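Local coordinates for metallo-beta-lactamase (Serratia marcescens, PDB 6K4X), which hydrolyses the beta-lactam ring of antibiotics at a two-zinc active site, occupied here by a sulfanylbenzoic acid inhibitor, at residues His145-His150 with Glu201-Leu206; Asp174-Val179 with Arg243-Ala248; Glu191-Leu196 with Lys251-Arg256; Leu69-His72 with Asp76-Gly79; Ile38-Thr43 with Trp157-Cys162. All blocks are in the same frame, centred on the assembly; numbering follows the deposited sequence.

Contact 1: His145-His150 with Glu201-Leu206; sequences HATPGH and EAVEKL. With ZN (zinc ion), chain B; D0U (4-azanyl-2-sulfanyl-benzoic acid), chain E.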
# COMPACT_ATOMS: atom_id res chain seq x y z
N HIS A 145 4.80 -4.19 8.73
CA HIS A 145 4.28 -3.58 9.95
C HIS A 145 2.76 -3.71 9.96
O HIS A 145 2.09 -3.20 9.08
CB HIS A 145 4.65 -2.10 10.06
CG HIS A 145 6.11 -1.86 9.97
ND1 HIS A 145 6.89 -1.62 11.08
CD2 HIS A 145 6.92 -1.76 8.90
CE1 HIS A 145 8.13 -1.42 10.68
NE2 HIS A 145 8.17 -1.51 9.36
N ALA A 146 2.23 -4.41 10.96
CA ALA A 146 0.78 -4.51 11.07
C ALA A 146 0.20 -3.13 11.32
O ALA A 146 0.54 -2.46 12.30
CB ALA A 146 0.40 -5.47 12.17
N THR A 147 -0.71 -2.73 10.44
CA THR A 147 -1.44 -1.47 10.59
C THR A 147 -2.92 -1.72 10.34
O THR A 147 -3.48 -1.25 9.36
CB THR A 147 -0.89 -0.35 9.69
OG1 THR A 147 -0.89 -0.72 8.30
CG2 THR A 147 0.51 0.04 10.08
N PRO A 148 -3.57 -2.48 11.23
CA PRO A 148 -4.99 -2.79 11.10
C PRO A 148 -5.88 -1.58 11.38
O PRO A 148 -5.46 -0.55 11.92
CB PRO A 148 -5.19 -3.88 12.16
CG PRO A 148 -4.20 -3.50 13.24
CD PRO A 148 -2.98 -3.07 12.45
N GLY A 149 -7.15 -1.75 11.03
CA GLY A 149 -8.17 -0.82 11.39
C GLY A 149 -9.08 -0.53 10.22
O GLY A 149 -10.28 -0.73 10.30
N HIS A 150 -8.52 -0.09 9.10
CA HIS A 150 -9.25 -0.02 7.82
C HIS A 150 -9.63 -1.43 7.35
O HIS A 150 -10.71 -1.62 6.78
CB HIS A 150 -8.45 0.81 6.84
CG HIS A 150 -9.08 1.00 5.51
ND1 HIS A 150 -9.97 2.00 5.27
CD2 HIS A 150 -8.87 0.37 4.33
CE1 HIS A 150 -10.29 1.98 3.97
NE2 HIS A 150 -9.66 0.96 3.37
N GLU A 201 -0.37 5.19 16.05
CA GLU A 201 0.81 5.24 16.90
C GLU A 201 2.00 4.56 16.21
O GLU A 201 3.12 5.09 16.22
CB GLU A 201 0.53 4.60 18.25
CG GLU A 201 -0.41 5.43 19.13
CD GLU A 201 -0.35 5.06 20.60
OE1 GLU A 201 -1.00 5.75 21.41
OE2 GLU A 201 0.34 4.08 20.93
N ALA A 202 1.76 3.40 15.59
CA ALA A 202 2.86 2.71 14.94
C ALA A 202 3.40 3.55 13.78
O ALA A 202 4.62 3.66 13.58
CB ALA A 202 2.41 1.35 14.47
N VAL A 203 2.51 4.10 12.96
CA VAL A 203 2.94 4.79 11.76
C VAL A 203 3.68 6.08 12.11
O VAL A 203 4.68 6.42 11.49
CB VAL A 203 1.76 5.00 10.80
CG1 VAL A 203 2.12 5.92 9.66
CG2 VAL A 203 1.29 3.65 10.27
N GLU A 204 3.21 6.80 13.14
CA GLU A 204 3.87 8.06 13.50
C GLU A 204 5.23 7.79 14.19
O GLU A 204 5.97 8.77 14.43
CB GLU A 204 2.94 8.98 14.29
CG GLU A 204 2.64 8.53 15.70
CD GLU A 204 1.37 9.12 16.31
OE1 GLU A 204 0.73 10.00 15.68
OE2 GLU A 204 1.05 8.73 17.43
N LYS A 205 5.57 6.55 14.50
CA LYS A 205 6.90 6.21 15.04
C LYS A 205 7.85 5.65 13.97
O LYS A 205 9.04 5.47 14.26
CB LYS A 205 6.75 5.19 16.17
CG LYS A 205 6.13 5.73 17.44
CD LYS A 205 5.91 4.62 18.45
CE LYS A 205 5.03 5.03 19.61
NZ LYS A 205 5.68 6.10 20.40
N LEU A 206 7.37 5.32 12.77
CA LEU A 206 8.24 4.71 11.75
C LEU A 206 9.37 5.67 11.37
O LEU A 206 9.18 6.85 11.20
CB LEU A 206 7.44 4.41 10.48
CG LEU A 206 6.45 3.25 10.58
CD1 LEU A 206 5.60 3.16 9.33
CD2 LEU A 206 7.14 1.93 10.84
ZN ZN B . -9.59 0.30 1.47
O2 D0U E . -7.99 3.20 1.04
C7 D0U E . -8.74 4.04 1.59
O1 D0U E . -8.31 4.88 2.43
C3 D0U E . -10.19 4.09 1.28
C2 D0U E . -10.89 5.24 1.75
C4 D0U E . -10.87 3.09 0.55
S1 D0U E . -10.25 1.70 -0.21
C5 D0U E . -12.26 3.28 0.37
C6 D0U E . -12.96 4.39 0.84
N1 D0U E . -14.31 4.56 0.61
C1 D0U E . -12.26 5.37 1.50
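Leu206 lays a single methyl, CD2, over one face of the His145 imidazole, a CH-pi contact with the carbon 3.7 Å from the ring centroid and 19° off the normal. It is displaced toward the rim, where His145 CE1 comes within 3.5 Å of Leu206 CD2. Farther along, Thr147 CG2 meets Val203 CG2 at 3.7 Å, the two side chains crossing nearly at right angles. Thr147 has its CG2 anti to the carbonyl carbon (chi1 57° for OG1), which sends the methyl to the helix while OG1 hydrogen-bonds to Thr156. A hydrogen bond between His145 NE2 and Thr158 OG1 helps set the rotation of the ring. Beyond these apolar touches the loop leads to His150, whose NE2 binds a zinc ion at 2.0 Å alongside His72, His74 and the inhibitor sulfur; the carbonyl of Thr177 holds its ND1. The contact thus ties the end of strand 140-146, and the loop that leads on to a zinc ligand, to the C-terminal turn of helix 190-205. Helix 241-260 lies against that same turn, with Cys242 touching Val203 and Arg250 in a salt bridge with Glu204.

Contact 2: Asp174-Val179 with Arg243-Ala248; sequences DSLTAV and RAIAAA. With D0U (4-azanyl-2-sulfanyl-benzoic acid), chain E; SO4 (sulfate ion), chain H.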
# COMPACT_ATOMS: atom_id res chain seq x y z
N ASP A 174 -0.05 1.91 4.25
CA ASP A 174 -1.41 1.46 4.11
C ASP A 174 -2.37 2.57 4.52
O ASP A 174 -2.00 3.53 5.23
CB ASP A 174 -1.67 0.23 4.97
CG ASP A 174 -2.97 -0.48 4.65
OD1 ASP A 174 -3.49 -0.27 3.56
OD2 ASP A 174 -3.38 -1.31 5.50
N SER A 175 -3.61 2.47 4.05
CA SER A 175 -4.71 3.34 4.46
C SER A 175 -5.03 3.17 5.94
O SER A 175 -5.16 2.07 6.44
CB SER A 175 -5.92 3.07 3.62
OG SER A 175 -5.59 3.23 2.26
N LEU A 176 -5.23 4.31 6.61
CA LEU A 176 -5.56 4.36 8.03
C LEU A 176 -6.93 4.99 8.24
O LEU A 176 -7.18 5.60 9.30
CB LEU A 176 -4.50 5.16 8.76
CG LEU A 176 -3.06 4.67 8.60
CD1 LEU A 176 -2.12 5.57 9.40
CD2 LEU A 176 -2.91 3.21 9.00
N THR A 177 -7.82 4.88 7.25
CA THR A 177 -9.04 5.66 7.20
C THR A 177 -10.23 4.90 7.81
O THR A 177 -10.56 3.77 7.43
CB THR A 177 -9.34 6.02 5.75
OG1 THR A 177 -9.33 4.82 4.99
CG2 THR A 177 -8.35 7.02 5.21
N ALA A 178 -10.94 5.59 8.68
CA ALA A 178 -12.22 5.15 9.25
C ALA A 178 -13.33 5.52 8.26
O ALA A 178 -13.68 6.71 8.07
CB ALA A 178 -12.45 5.80 10.59
N VAL A 179 -13.82 4.52 7.54
CA VAL A 179 -14.89 4.69 6.54
C VAL A 179 -15.77 3.45 6.66
O VAL A 179 -15.31 2.38 7.01
CB VAL A 179 -14.31 4.87 5.12
CG1 VAL A 179 -13.33 3.76 4.79
CG2 VAL A 179 -15.32 4.98 3.99
N ARG A 243 4.17 10.82 10.13
CA ARG A 243 3.49 11.48 11.23
C ARG A 243 2.23 12.17 10.73
O ARG A 243 1.19 12.13 11.39
CB ARG A 243 4.38 12.49 11.96
CG ARG A 243 5.55 11.84 12.70
CD ARG A 243 6.35 12.82 13.55
NE ARG A 243 7.13 13.79 12.79
CZ ARG A 243 8.39 13.62 12.39
NH1 ARG A 243 9.04 12.49 12.63
NH2 ARG A 243 8.99 14.61 11.74
N ALA A 244 2.32 12.78 9.56
CA ALA A 244 1.17 13.49 9.00
C ALA A 244 0.06 12.53 8.56
O ALA A 244 -1.12 12.82 8.76
CB ALA A 244 1.59 14.38 7.84
N ILE A 245 0.41 11.42 7.91
CA ILE A 245 -0.59 10.43 7.52
C ILE A 245 -1.31 9.91 8.77
O ILE A 245 -2.53 9.82 8.79
CB ILE A 245 0.07 9.28 6.74
CG1 ILE A 245 0.64 9.81 5.42
CG2 ILE A 245 -0.90 8.13 6.52
CD1 ILE A 245 1.46 8.80 4.67
N ALA A 246 -0.56 9.63 9.82
CA ALA A 246 -1.13 9.16 11.07
C ALA A 246 -2.07 10.22 11.66
O ALA A 246 -3.15 9.90 12.17
CB ALA A 246 -0.05 8.78 12.04
N ALA A 247 -1.63 11.48 11.67
CA ALA A 247 -2.43 12.57 12.24
C ALA A 247 -3.74 12.70 11.47
O ALA A 247 -4.78 12.96 12.07
CB ALA A 247 -1.66 13.86 12.24
N ALA A 248 -3.69 12.57 10.15
CA ALA A 248 -4.92 12.70 9.37
C ALA A 248 -5.85 11.52 9.65
O ALA A 248 -7.08 11.67 9.67
CB ALA A 248 -4.61 12.77 7.90
O2 D0U E . -7.99 3.20 1.04
C7 D0U E . -8.74 4.04 1.59
O1 D0U E . -8.31 4.88 2.43
C3 D0U E . -10.19 4.09 1.28
C2 D0U E . -10.89 5.24 1.75
C4 D0U E . -10.87 3.09 0.55
S1 D0U E . -10.25 1.70 -0.21
C5 D0U E . -12.26 3.28 0.37
C6 D0U E . -12.96 4.39 0.84
N1 D0U E . -14.31 4.56 0.61
C1 D0U E . -12.26 5.37 1.50
S SO4 H . 5.79 17.30 12.48
O1 SO4 H . 5.32 18.11 13.63
O2 SO4 H . 5.18 15.94 12.54
O3 SO4 H . 5.38 17.96 11.22
O4 SO4 H . 7.27 17.19 12.48
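Inhibitor oxygen O2 is gripped twice: Ser175 OG donates a hydrogen bond to it at 2.7 Å, and a zinc ion binds it as well. The other carboxylate oxygen, O1, accepts from Thr177 OG1 at 2.8 Å. Thr177 reaches it because OG1 sits between its own backbone N and carbonyl carbon (chi1 53°). Val179 adds an apolar touch at the far end of the inhibitor, with CG1 of Val179 3.8 Å from the ring carbon C1.

The other side of the loop is greasy. Leu176 points at helix 241-260 and uses one methyl, CD1, to meet Ile245 CG2 at 4.0 Å, the side chains crossing at about a right angle; the same Leu176 CD1 lies 4.1 Å from the backbone CA of Ala246. Phe200 and Val203 of helix 190-205 also touch Leu176, so this leucine is buried between two helices.

At the start of the loop Asp174 OD1 is hydrogen-bonded to His72 ND1, and thereby steadies a zinc ligand from the second shell. On the outer side of the helix, Arg243 holds a sulfate, probably from the crystallisation liquor, at its guanidinium edge, NE donating to sulfate O2 at 2.9 Å and NH2 to O4 at 3.2 Å.

Each inhibitor carboxylate oxygen thus receives one hydroxyl hydrogen bond, from side chains two apart in sequence. This is consistent with a pocket that, as in other subclass B3 enzymes, takes the carboxylate of a beta-lactam at the same place.

Contact 3: Glu191-Leu196 with Lys251-Arg256; sequences EVVASL and KRLETR. With SO4 (sulfate ion), chain G.
Apolar packing carries this contact, and Leu253 does most of it. It points at helix 190-205 and sets its branched end against Val193 and Leu196, one helical turn apart. CD1 of Leu253 meets CD1 of Leu196 at 4.0 Å, and CD2 of Leu253 comes to 4.1 Å from Leu196 CB. The touch on Val193 is slacker, with CG1 of Val193 4.3 Å from Leu253 CD2. With CG anti to the backbone N (chi1 176°), Leu253 stretches outward from its own helix and spreads both methyls over its neighbour.

Helices 190-205 and 241-260 run here in broadly opposite senses. They belong to the helical layer outside the five-stranded sheet of the metallo-beta-lactamase fold, a four-layered sandwich of two sheets between helices. Leu196 looks inward as well, and its CD2 packs on Gly149 close to the zinc ligand His150.

Polar interactions lie around the apolar patch. Glu254 reaches back across the helix pair in a salt bridge with Arg197, while Arg256 pairs with Glu260 and hydrogen-bonds to Ser180. Arg252, extended from CG to NE, gives a weak hydrogen bond from NE to Ala178 O on the inhibitor-binding loop. Its NH1 donates to oxygen O2 of a sulfate ion at 2.9 Å, with an N-H...O angle of 155°; the oxygen lies in the guanidinium plane, at its edge, and the sulfate probably comes from the crystallisation liquor.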
# COMPACT_ATOMS: atom_id res chain seq x y z
N GLU A 191 -12.81 -3.12 18.97
CA GLU A 191 -11.61 -3.71 18.41
C GLU A 191 -11.12 -2.88 17.21
O GLU A 191 -9.93 -2.69 17.04
CB GLU A 191 -11.86 -5.16 18.02
CG GLU A 191 -12.08 -6.06 19.21
CD GLU A 191 -12.77 -7.38 18.90
OE1 GLU A 191 -12.06 -8.29 18.54
OE2 GLU A 191 -14.00 -7.46 18.96
N VAL A 192 -12.05 -2.44 16.36
CA VAL A 192 -11.65 -1.66 15.21
C VAL A 192 -11.07 -0.32 15.67
O VAL A 192 -10.05 0.13 15.13
CB VAL A 192 -12.81 -1.49 14.22
CG1 VAL A 192 -12.54 -0.42 13.17
CG2 VAL A 192 -13.12 -2.81 13.54
N VAL A 193 -11.74 0.36 16.61
CA VAL A 193 -11.23 1.62 17.12
C VAL A 193 -9.83 1.45 17.72
O VAL A 193 -8.96 2.26 17.44
CB VAL A 193 -12.24 2.25 18.09
CG1 VAL A 193 -11.64 3.44 18.81
CG2 VAL A 193 -13.53 2.64 17.39
N ALA A 194 -9.66 0.41 18.54
CA ALA A 194 -8.36 0.20 19.15
C ALA A 194 -7.31 -0.10 18.08
O ALA A 194 -6.15 0.32 18.21
CB ALA A 194 -8.45 -0.89 20.19
N SER A 195 -7.68 -0.86 17.06
CA SER A 195 -6.73 -1.21 16.00
C SER A 195 -6.28 0.05 15.25
O SER A 195 -5.08 0.25 15.03
CB SER A 195 -7.33 -2.19 15.05
OG SER A 195 -7.38 -3.48 15.62
N LEU A 196 -7.24 0.88 14.89
CA LEU A 196 -6.92 2.13 14.21
C LEU A 196 -5.96 2.95 15.07
O LEU A 196 -4.95 3.49 14.59
CB LEU A 196 -8.20 2.93 13.94
CG LEU A 196 -9.01 2.51 12.71
CD1 LEU A 196 -10.36 3.18 12.73
CD2 LEU A 196 -8.27 2.80 11.41
N LYS A 251 -7.48 12.26 12.96
CA LYS A 251 -8.49 13.29 12.82
C LYS A 251 -9.77 12.73 12.18
O LYS A 251 -10.89 13.06 12.57
CB LYS A 251 -7.94 14.46 12.00
CG LYS A 251 -8.99 15.50 11.60
CD LYS A 251 -8.41 16.74 10.97
CE LYS A 251 -7.44 17.50 11.86
NZ LYS A 251 -8.06 17.85 13.15
N ARG A 252 -9.62 11.87 11.18
CA ARG A 252 -10.78 11.31 10.52
C ARG A 252 -11.56 10.44 11.51
O ARG A 252 -12.80 10.49 11.54
CB ARG A 252 -10.35 10.50 9.30
CG ARG A 252 -11.50 9.93 8.49
CD ARG A 252 -11.00 9.37 7.17
NE ARG A 252 -12.11 8.91 6.35
CZ ARG A 252 -12.12 8.80 5.04
NH1 ARG A 252 -11.05 9.13 4.35
NH2 ARG A 252 -13.18 8.28 4.46
N LEU A 253 -10.86 9.64 12.32
CA LEU A 253 -11.57 8.84 13.31
C LEU A 253 -12.22 9.72 14.38
O LEU A 253 -13.37 9.47 14.75
CB LEU A 253 -10.62 7.83 13.95
CG LEU A 253 -11.25 7.00 15.08
CD1 LEU A 253 -12.40 6.14 14.57
CD2 LEU A 253 -10.19 6.11 15.71
N GLU A 254 -11.52 10.74 14.87
CA GLU A 254 -12.11 11.56 15.91
C GLU A 254 -13.33 12.31 15.39
O GLU A 254 -14.34 12.43 16.08
CB GLU A 254 -11.08 12.52 16.51
CG GLU A 254 -10.06 11.78 17.38
CD GLU A 254 -10.64 10.90 18.49
OE1 GLU A 254 -11.75 11.20 19.02
OE2 GLU A 254 -10.03 9.88 18.85
N THR A 255 -13.25 12.80 14.16
CA THR A 255 -14.41 13.45 13.56
C THR A 255 -15.58 12.47 13.49
O THR A 255 -16.74 12.81 13.75
CB THR A 255 -14.06 14.02 12.17
OG1 THR A 255 -13.13 15.10 12.31
CG2 THR A 255 -15.27 14.58 11.46
N ARG A 256 -15.30 11.24 13.06
CA ARG A 256 -16.34 10.20 12.92
C ARG A 256 -16.97 9.87 14.28
O ARG A 256 -18.20 9.85 14.41
CB ARG A 256 -15.74 8.96 12.27
CG ARG A 256 -16.71 7.78 12.19
CD ARG A 256 -17.99 8.10 11.42
NE ARG A 256 -18.90 6.96 11.43
CZ ARG A 256 -19.03 6.06 10.46
NH1 ARG A 256 -18.30 6.14 9.36
NH2 ARG A 256 -19.88 5.07 10.62
S SO4 G . -8.70 11.84 4.90
O1 SO4 G . -9.16 12.35 6.17
O2 SO4 G . -8.47 10.39 4.92
O3 SO4 G . -9.76 12.13 3.89
O4 SO4 G . -7.48 12.53 4.48

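Contact 4: Leu69-His72 with Asp76-Gly79; sequences LSTH and DHAG. With ZN (zinc ion), chain C; ZN (zinc ion), chain B; D0U (4-azanyl-2-sulfanyl-benzoic acid), chain E.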
# COMPACT_ATOMS: atom_id res chain seq x y z
N LEU A 69 3.42 -7.70 -2.58
CA LEU A 69 3.05 -7.36 -1.22
C LEU A 69 1.74 -6.59 -1.25
O LEU A 69 1.62 -5.64 -2.00
CB LEU A 69 4.15 -6.50 -0.59
CG LEU A 69 5.57 -7.06 -0.71
CD1 LEU A 69 6.54 -6.17 0.04
CD2 LEU A 69 5.66 -8.49 -0.25
N SER A 70 0.80 -6.96 -0.38
CA SER A 70 -0.50 -6.31 -0.32
C SER A 70 -0.56 -5.40 0.90
O SER A 70 -0.30 -5.85 2.03
CB SER A 70 -1.58 -7.36 -0.26
OG SER A 70 -2.87 -6.77 -0.07
N THR A 71 -0.98 -4.15 0.71
CA THR A 71 -1.34 -3.28 1.84
C THR A 71 -2.66 -3.76 2.46
O THR A 71 -2.69 -4.23 3.60
CB THR A 71 -1.43 -1.80 1.43
OG1 THR A 71 -2.33 -1.68 0.33
CG2 THR A 71 -0.08 -1.20 1.11
N HIS A 72 -3.76 -3.65 1.71
CA HIS A 72 -5.01 -4.18 2.18
C HIS A 72 -5.89 -4.62 1.02
O HIS A 72 -5.70 -4.24 -0.13
CB HIS A 72 -5.74 -3.23 3.14
CG HIS A 72 -6.40 -2.06 2.49
ND1 HIS A 72 -5.77 -0.86 2.33
CD2 HIS A 72 -7.64 -1.90 1.98
CE1 HIS A 72 -6.60 0.00 1.77
NE2 HIS A 72 -7.79 -0.61 1.51
N ASP A 76 -9.55 -1.49 -5.00
CA ASP A 76 -8.72 -0.44 -5.58
C ASP A 76 -7.22 -0.73 -5.44
O ASP A 76 -6.45 -0.28 -6.29
CB ASP A 76 -9.08 0.93 -5.02
CG ASP A 76 -9.04 1.10 -3.51
OD1 ASP A 76 -9.28 0.12 -2.78
OD2 ASP A 76 -8.81 2.26 -3.08
N HIS A 77 -6.80 -1.42 -4.37
CA HIS A 77 -5.38 -1.71 -4.17
C HIS A 77 -5.03 -3.12 -4.62
O HIS A 77 -3.88 -3.40 -5.00
CB HIS A 77 -5.01 -1.55 -2.70
CG HIS A 77 -5.43 -0.22 -2.17
ND1 HIS A 77 -4.76 0.96 -2.46
CD2 HIS A 77 -6.55 0.13 -1.49
CE1 HIS A 77 -5.45 1.96 -1.93
NE2 HIS A 77 -6.56 1.50 -1.36
N ALA A 78 -5.97 -4.05 -4.44
CA ALA A 78 -5.74 -5.49 -4.58
C ALA A 78 -6.43 -6.08 -5.82
O ALA A 78 -6.18 -7.23 -6.16
CB ALA A 78 -6.23 -6.25 -3.37
N GLY A 79 -7.28 -5.31 -6.49
CA GLY A 79 -8.03 -5.86 -7.61
C GLY A 79 -7.15 -6.38 -8.72
O GLY A 79 -7.57 -7.31 -9.43
ZN ZN C . -8.26 2.58 -1.12
ZN ZN B . -9.59 0.30 1.47
O2 D0U E . -7.99 3.20 1.04
C7 D0U E . -8.74 4.04 1.59
O1 D0U E . -8.31 4.88 2.43
C3 D0U E . -10.19 4.09 1.28
C2 D0U E . -10.89 5.24 1.75
C4 D0U E . -10.87 3.09 0.55
S1 D0U E . -10.25 1.70 -0.21
C5 D0U E . -12.26 3.28 0.37
C6 D0U E . -12.96 4.39 0.84
N1 D0U E . -14.31 4.56 0.61
C1 D0U E . -12.26 5.37 1.50
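His72 and His77 press together most closely at their rings, where CE1 of His72 is 3.3 Å from CD2 of His77. The centroids are 4.5 Å apart and the planes inclined at 54°, so the rings meet obliquely. Metal coordination accounts for such closeness, since each ring serves a different zinc: His72 NE2 binds one at 2.0 Å, and His77 NE2 binds the other at 2.0 Å. Asp76 joins His77 on the second metal through OD2, 2.1 Å from the zinc. The inhibitor sulfur S1 bridges the pair, bound to the zinc of His72 and to that of His77, and it lies in the plane of the His72 ring, at its edge.

Away from the metals the packing slackens to brushing contacts. Thr71 OG1 stands 4.0 Å from His77 CB while hydrogen-bonded to Asp41, and the methyl CB of Ala78 rests 3.8 Å from the carbonyl O of His72. Even this looser part is buried, with Leu102 of helix 99-104 touching Ala78.

His74 and His150 complete the protein ligands of the first zinc, His215 those of the second. The sequence from His72 to His77 is the HxHxDH signature of the metallo-beta-lactamase superfamily: the turn after strand 65-69 and the short helix 75-78 together present ligands to both metals of the dinuclear site.

Contact 5: Ile38-Thr43 with Trp157-Cys162; sequences ILVDGT and WTWQSC
This is a sheet-to-sheet packing contact in the buried interior, where one valine of strand 37-40 meets two tryptophans of strand 155-163. No hydrogen bond joins the segments, and the nearest CA atoms, those of Val40 and Trp157, are 8.3 Å apart, as expected of strands facing each other through their side chains. Val40 points across and divides its work between its branches: CG1 approaches Trp157 CD1 at 4.1 Å, and CG2 lies 4.1 Å from Trp159 CZ3. Both approaches to the indoles are oblique.

The tryptophans, two residues apart, face the same way but leave the backbone differently. Trp157 has CG anti to its carbonyl carbon (chi1 -58°) and offers the five-membered part of its indole, whereas Trp159 has CG tucked between N and carbonyl carbon (chi1 62°) and comes with the outer corner of its six-membered ring. Polar partners steady both indoles. Trp159 NE1 is hydrogen-bonded to Thr18 OG1, and Trp157 NE1 makes a weak bond to Ser70 O, just past strand 65-69. Leu69 of that strand and Phe172 of strand 166-173 also pack on Val40, enlarging the apolar filling.

Strand 37-40 belongs to the seven-stranded mixed sheet and strand 155-163 to the five-stranded one. Their meeting face to face forms part of the central core of the alpha-beta/beta-alpha sandwich, the fold that defines the metallo-beta-lactamase superfamily.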
# COMPACT_ATOMS: atom_id res chain seq x y z
N ILE A 38 10.40 -6.90 -6.15
CA ILE A 38 9.22 -6.96 -5.30
C ILE A 38 8.25 -5.88 -5.78
O ILE A 38 8.65 -4.73 -5.95
CB ILE A 38 9.60 -6.76 -3.83
CG1 ILE A 38 10.52 -7.90 -3.37
CG2 ILE A 38 8.36 -6.64 -2.95
CD1 ILE A 38 11.07 -7.75 -1.97
N LEU A 39 6.98 -6.26 -5.97
CA LEU A 39 5.93 -5.32 -6.31
C LEU A 39 5.05 -5.11 -5.09
O LEU A 39 4.66 -6.10 -4.45
CB LEU A 39 5.10 -5.89 -7.46
CG LEU A 39 3.86 -5.08 -7.87
CD1 LEU A 39 4.27 -3.73 -8.45
CD2 LEU A 39 3.03 -5.86 -8.87
N VAL A 40 4.74 -3.85 -4.78
CA VAL A 40 3.81 -3.53 -3.72
C VAL A 40 2.51 -3.03 -4.35
O VAL A 40 2.52 -2.00 -5.04
CB VAL A 40 4.37 -2.48 -2.75
CG1 VAL A 40 3.41 -2.27 -1.59
CG2 VAL A 40 5.76 -2.86 -2.28
N ASP A 41 1.46 -3.83 -4.15
CA ASP A 41 0.08 -3.62 -4.57
C ASP A 41 -0.10 -3.85 -6.08
O ASP A 41 0.86 -3.90 -6.85
CB ASP A 41 -0.52 -2.29 -4.10
CG ASP A 41 -1.01 -2.37 -2.67
OD1 ASP A 41 -1.18 -3.51 -2.13
OD2 ASP A 41 -1.23 -1.29 -2.09
N GLY A 42 -1.36 -4.03 -6.48
CA GLY A 42 -1.72 -4.32 -7.86
C GLY A 42 -2.63 -3.30 -8.51
O GLY A 42 -2.88 -3.40 -9.72
N THR A 43 -3.12 -2.31 -7.75
CA THR A 43 -4.18 -1.40 -8.22
C THR A 43 -5.44 -2.20 -8.52
O THR A 43 -5.73 -3.18 -7.82
CB THR A 43 -3.71 -0.44 -9.33
OG1 THR A 43 -3.78 -1.00 -10.65
CG2 THR A 43 -2.32 0.10 -9.06
N TRP A 157 4.54 -1.33 4.64
CA TRP A 157 5.77 -2.01 4.25
C TRP A 157 6.91 -1.01 4.23
O TRP A 157 6.73 0.12 3.72
CB TRP A 157 5.60 -2.64 2.87
CG TRP A 157 4.48 -3.63 2.76
CD1 TRP A 157 3.21 -3.34 2.36
CD2 TRP A 157 4.48 -5.03 3.07
NE1 TRP A 157 2.44 -4.46 2.32
CE2 TRP A 157 3.19 -5.51 2.76
CE3 TRP A 157 5.44 -5.94 3.52
CZ2 TRP A 157 2.83 -6.84 2.87
CZ3 TRP A 157 5.08 -7.27 3.62
CH2 TRP A 157 3.79 -7.69 3.31
N THR A 158 8.10 -1.39 4.73
CA THR A 158 9.22 -0.45 4.78
C THR A 158 10.51 -1.09 4.28
O THR A 158 10.72 -2.29 4.36
CB THR A 158 9.44 0.10 6.20
OG1 THR A 158 9.79 -0.97 7.09
CG2 THR A 158 8.19 0.78 6.72
N TRP A 159 11.37 -0.25 3.72
CA TRP A 159 12.65 -0.69 3.23
C TRP A 159 13.59 0.49 3.12
O TRP A 159 13.22 1.63 3.41
CB TRP A 159 12.49 -1.40 1.89
CG TRP A 159 11.94 -0.53 0.79
CD1 TRP A 159 12.63 0.27 -0.06
CD2 TRP A 159 10.56 -0.41 0.42
NE1 TRP A 159 11.78 0.89 -0.93
CE2 TRP A 159 10.49 0.48 -0.67
CE3 TRP A 159 9.38 -1.00 0.88
CZ2 TRP A 159 9.29 0.80 -1.28
CZ3 TRP A 159 8.18 -0.68 0.29
CH2 TRP A 159 8.15 0.19 -0.79
N GLN A 160 14.83 0.22 2.70
CA GLN A 160 15.80 1.26 2.46
C GLN A 160 16.22 1.21 1.01
O GLN A 160 16.49 0.13 0.50
CB GLN A 160 17.02 1.08 3.35
CG GLN A 160 16.67 1.17 4.82
CD GLN A 160 17.83 1.55 5.70
OE1 GLN A 160 18.96 1.76 5.24
NE2 GLN A 160 17.55 1.67 6.99
N SER A 161 16.30 2.38 0.36
CA SER A 161 16.85 2.48 -0.97
C SER A 161 18.01 3.47 -0.94
O SER A 161 17.98 4.45 -0.19
CB SER A 161 15.81 2.94 -1.97
OG SER A 161 14.87 1.90 -2.27
N CYS A 162 19.01 3.23 -1.79
CA CYS A 162 20.24 3.97 -1.72
C CYS A 162 20.68 4.39 -3.12
O CYS A 162 20.43 3.70 -4.10
CB CYS A 162 21.34 3.16 -1.05
SG CYS A 162 20.93 2.44 0.56

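Overall arrangement
From the N terminus, residues 38-43 open contact 5. Contact 4 then makes its short turn wholly within that span, touching it through strands 37-40 and 65-69. Contact 1 starts at 145-150, before contact 5 closes at 157-162, so these two cross. The chain next opens contact 2 at 174-179 and contact 3 at 191-196 before 201-206 closes contact 1. Helix 241-260 finally closes contact 2 and then contact 3, leaving contacts 1, 2 and 3 mutually crossed. Contact 5 joins the two sheets; contact 1 ties the end of strand 140-146 to helix 190-205, contact 2 the loop after strand 166-173 to helix 241-260, and contact 3 the two helices. Contacts 1, 2 and 4 converge on the inhibitor.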